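Side-chain contact in ribonuclease J (PDB 5HAB), which probably degrades RNA as an exoribonuclease of the beta-CASP group of metallo-beta-lactamase-fold nucleases: residues B[433-438]-B[458-463]. The protein carries 1 engineered substitution. Residues are numbered along the deposited sequence; the frame is centred on the assembly and turned at random.
Sequences GTIQMH and LLRNGE. With nucleotides of chain D.
Over one face of the Arg460 guanidinium lies Ile435 CD1, 4.2 Å above the plane and displaced toward the rim, while a water sits in plane at the edge. That water accepts from Arg460 NH1 at 3.2 Å and from the backbone Ile435 N at 3.3 Å, linking the first turn of helix 435-447, N-capped by Thr434, to the loop 458-463. The His438 ring carries Thr434 O over the centre of one face, 2.9 Å above the plane, and Leu458 CD1 approaches it obliquely, 3.9 Å from His438 CD2.

The two methyls of Leu458 have separate partners: CD1 also meets His438 CB, and CD2 packs 4.1 Å from Ile435 CD1, the two side chains crossing at about a right angle. With CG1 anti to the backbone N (chi1 -173°), the extended Ile435 chain brings CD1 against Leu458 CD2, while its CB lies 3.6 Å from Arg460 NH1. Bends at chi2 (-70°) and chi3 (-81°) bring the guanidinium across the isoleucine. On the loop side, Arg460 N donates to Glu463 OE1 at 3.1 Å within a type II turn.

Arg460 NH2 forms a salt bridge with Glu446 OE2 of the second subunit, whose Leu458 packs on Leu458 here; His438 NE2 is hydrogen-bonded to Tyr34 O and ND1 to Ser229 OG. Direct contacts between the segments are aliphatic-to-aliphatic, aliphatic-to-imidazole and aliphatic-to-guanidinium, with water as the polar bridge. This chemistry joins the helix start to the loop leading into strand 464-469, an outermost strand of its sheet, and Arg460 carries the connection onward into the subunit interface.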
loop_
_atom_site.group_PDB
_atom_site.type_symbol
_atom_site.label_atom_id
_atom_site.label_comp_id
_atom_site.label_asym_id
_atom_site.label_seq_id
_atom_site.Cartn_x
_atom_site.Cartn_y
_atom_site.Cartn_z
ATOM N N GLY B 433 8.980 -9.881 -17.735
ATOM C CA GLY B 433 8.414 -9.641 -16.424
ATOM C C GLY B 433 8.532 -10.801 -15.464
ATOM O O GLY B 433 9.108 -11.842 -15.786
ATOM N N THR B 434 7.987 -10.603 -14.270
ATOM C CA THR B 434 7.941 -11.638 -13.251
ATOM C C THR B 434 6.827 -12.618 -13.568
ATOM O O THR B 434 6.031 -12.387 -14.479
ATOM C CB THR B 434 7.708 -11.041 -11.867
ATOM O OG1 THR B 434 6.489 -10.289 -11.889
ATOM C CG2 THR B 434 8.873 -10.109 -11.487
ATOM N N ILE B 435 6.764 -13.714 -12.822
ATOM C CA ILE B 435 5.660 -14.646 -12.982
ATOM C C ILE B 435 4.337 -13.983 -12.566
ATOM O O ILE B 435 3.283 -14.316 -13.102
ATOM C CB ILE B 435 5.926 -15.969 -12.219
ATOM C CG1 ILE B 435 4.833 -17.004 -12.542
ATOM C CG2 ILE B 435 6.084 -15.724 -10.713
ATOM C CD1 ILE B 435 5.100 -18.382 -11.961
ATOM N N GLN B 436 4.388 -13.018 -11.651
ATOM C CA GLN B 436 3.175 -12.288 -11.261
ATOM C C GLN B 436 2.575 -11.481 -12.432
ATOM O O GLN B 436 1.349 -11.518 -12.691
ATOM C CB GLN B 436 3.474 -11.361 -10.075
ATOM C CG GLN B 436 3.732 -12.082 -8.740
ATOM C CD GLN B 436 5.069 -12.826 -8.668
ATOM O OE1 GLN B 436 6.031 -12.504 -9.378
ATOM N NE2 GLN B 436 5.128 -13.834 -7.801
ATOM N N MET B 437 3.445 -10.770 -13.152
ATOM C CA MET B 437 3.026 -10.011 -14.331
ATOM C C MET B 437 2.446 -10.962 -15.374
ATOM O O MET B 437 1.406 -10.678 -15.986
ATOM C CB MET B 437 4.199 -9.214 -14.918
ATOM C CG MET B 437 4.910 -8.314 -13.897
ATOM S SD MET B 437 6.318 -7.390 -14.569
ATOM C CE MET B 437 6.759 -6.356 -13.179
ATOM N N HIS B 438 3.109 -12.106 -15.554
ATOM C CA HIS B 438 2.636 -13.115 -16.498
ATOM C C HIS B 438 1.249 -13.603 -16.076
ATOM O O HIS B 438 0.413 -13.849 -16.924
ATOM C CB HIS B 438 3.603 -14.305 -16.599
ATOM C CG HIS B 438 5.008 -13.923 -16.940
ATOM N ND1 HIS B 438 5.324 -12.788 -17.656
ATOM C CD2 HIS B 438 6.191 -14.518 -16.641
ATOM C CE1 HIS B 438 6.635 -12.702 -17.789
ATOM N NE2 HIS B 438 7.185 -13.738 -17.180
ATOM N N LEU B 458 3.123 -20.435 -20.166
ATOM C CA LEU B 458 3.903 -19.808 -19.116
ATOM C C LEU B 458 5.300 -20.418 -19.070
ATOM O O LEU B 458 5.472 -21.559 -18.647
ATOM C CB LEU B 458 3.202 -19.971 -17.761
ATOM C CG LEU B 458 3.943 -19.449 -16.532
ATOM C CD1 LEU B 458 4.359 -17.992 -16.725
ATOM C CD2 LEU B 458 3.102 -19.614 -15.280
ATOM N N LEU B 459 6.283 -19.670 -19.557
ATOM C CA LEU B 459 7.673 -20.118 -19.548
ATOM C C LEU B 459 8.499 -19.502 -18.414
ATOM O O LEU B 459 8.331 -18.327 -18.071
ATOM C CB LEU B 459 8.335 -19.794 -20.891
ATOM C CG LEU B 459 7.742 -20.437 -22.142
ATOM C CD1 LEU B 459 8.647 -20.189 -23.336
ATOM C CD2 LEU B 459 7.544 -21.931 -21.916
ATOM N N ARG B 460 9.410 -20.300 -17.864
ATOM C CA ARG B 460 10.424 -19.828 -16.924
ATOM C C ARG B 460 11.767 -19.737 -17.660
ATOM O O ARG B 460 11.944 -20.389 -18.688
ATOM C CB ARG B 460 10.529 -20.777 -15.722
ATOM C CG ARG B 460 9.199 -21.075 -15.033
ATOM C CD ARG B 460 8.682 -19.860 -14.290
ATOM N NE ARG B 460 9.315 -19.710 -12.983
ATOM C CZ ARG B 460 9.520 -18.543 -12.381
ATOM N NH1 ARG B 460 9.173 -17.410 -12.984
ATOM N NH2 ARG B 460 10.093 -18.506 -11.185
ATOM N N ASN B 461 12.708 -18.945 -17.143
ATOM C CA ASN B 461 14.051 -18.870 -17.732
ATOM C C ASN B 461 14.635 -20.269 -17.927
ATOM O O ASN B 461 14.611 -21.093 -17.011
ATOM C CB ASN B 461 15.014 -18.048 -16.857
ATOM C CG ASN B 461 14.688 -16.558 -16.830
ATOM O OD1 ASN B 461 14.113 -16.006 -17.767
ATOM N ND2 ASN B 461 15.086 -15.897 -15.752
ATOM N N GLY B 462 15.139 -20.536 -19.125
ATOM C CA GLY B 462 15.817 -21.786 -19.406
ATOM C C GLY B 462 14.910 -22.823 -20.032
ATOM O O GLY B 462 15.354 -23.919 -20.390
ATOM N N GLU B 463 13.647 -22.456 -20.222
ATOM C CA GLU B 463 12.653 -23.397 -20.722
ATOM C C GLU B 463 12.413 -23.207 -22.217
ATOM O O GLU B 463 12.485 -22.091 -22.736
ATOM C CB GLU B 463 11.338 -23.239 -19.952
ATOM C CG GLU B 463 10.343 -24.363 -20.188
ATOM C CD GLU B 463 9.096 -24.242 -19.334
ATOM O OE1 GLU B 463 8.941 -23.220 -18.622
ATOM O OE2 GLU B 463 8.268 -25.178 -19.376
ATOM O OP3 A D 1 7.538 4.274 -16.753
ATOM P P A D 1 7.682 3.092 -17.637
ATOM O OP1 A D 1 8.241 3.538 -18.939
ATOM O OP2 A D 1 6.400 2.344 -17.620
ATOM O "O5'" A D 1 8.729 2.122 -16.945
ATOM C "C5'" A D 1 9.991 2.593 -16.484
ATOM C "C4'" A D 1 10.949 1.445 -16.289
ATOM O "O4'" A D 1 10.550 0.706 -15.101
ATOM C "C3'" A D 1 10.971 0.437 -17.436
ATOM O "O3'" A D 1 12.289 -0.063 -17.646
ATOM C "C2'" A D 1 10.053 -0.678 -16.943
ATOM O "O2'" A D 1 10.333 -1.949 -17.488
ATOM C "C1'" A D 1 10.283 -0.646 -15.432
ATOM N N9 A D 1 9.097 -1.066 -14.677
ATOM C C8 A D 1 7.794 -0.726 -14.965
ATOM N N7 A D 1 6.909 -1.239 -14.146
ATOM C C5 A D 1 7.678 -1.974 -13.254
ATOM C C6 A D 1 7.329 -2.760 -12.140
ATOM N N6 A D 1 6.069 -2.936 -11.723
ATOM N N1 A D 1 8.333 -3.362 -11.461
ATOM C C2 A D 1 9.594 -3.184 -11.882
ATOM N N3 A D 1 10.048 -2.470 -12.913
ATOM C C4 A D 1 9.029 -1.882 -13.569
HETATM O O HOH W 1 9.474 -14.735 -11.273
#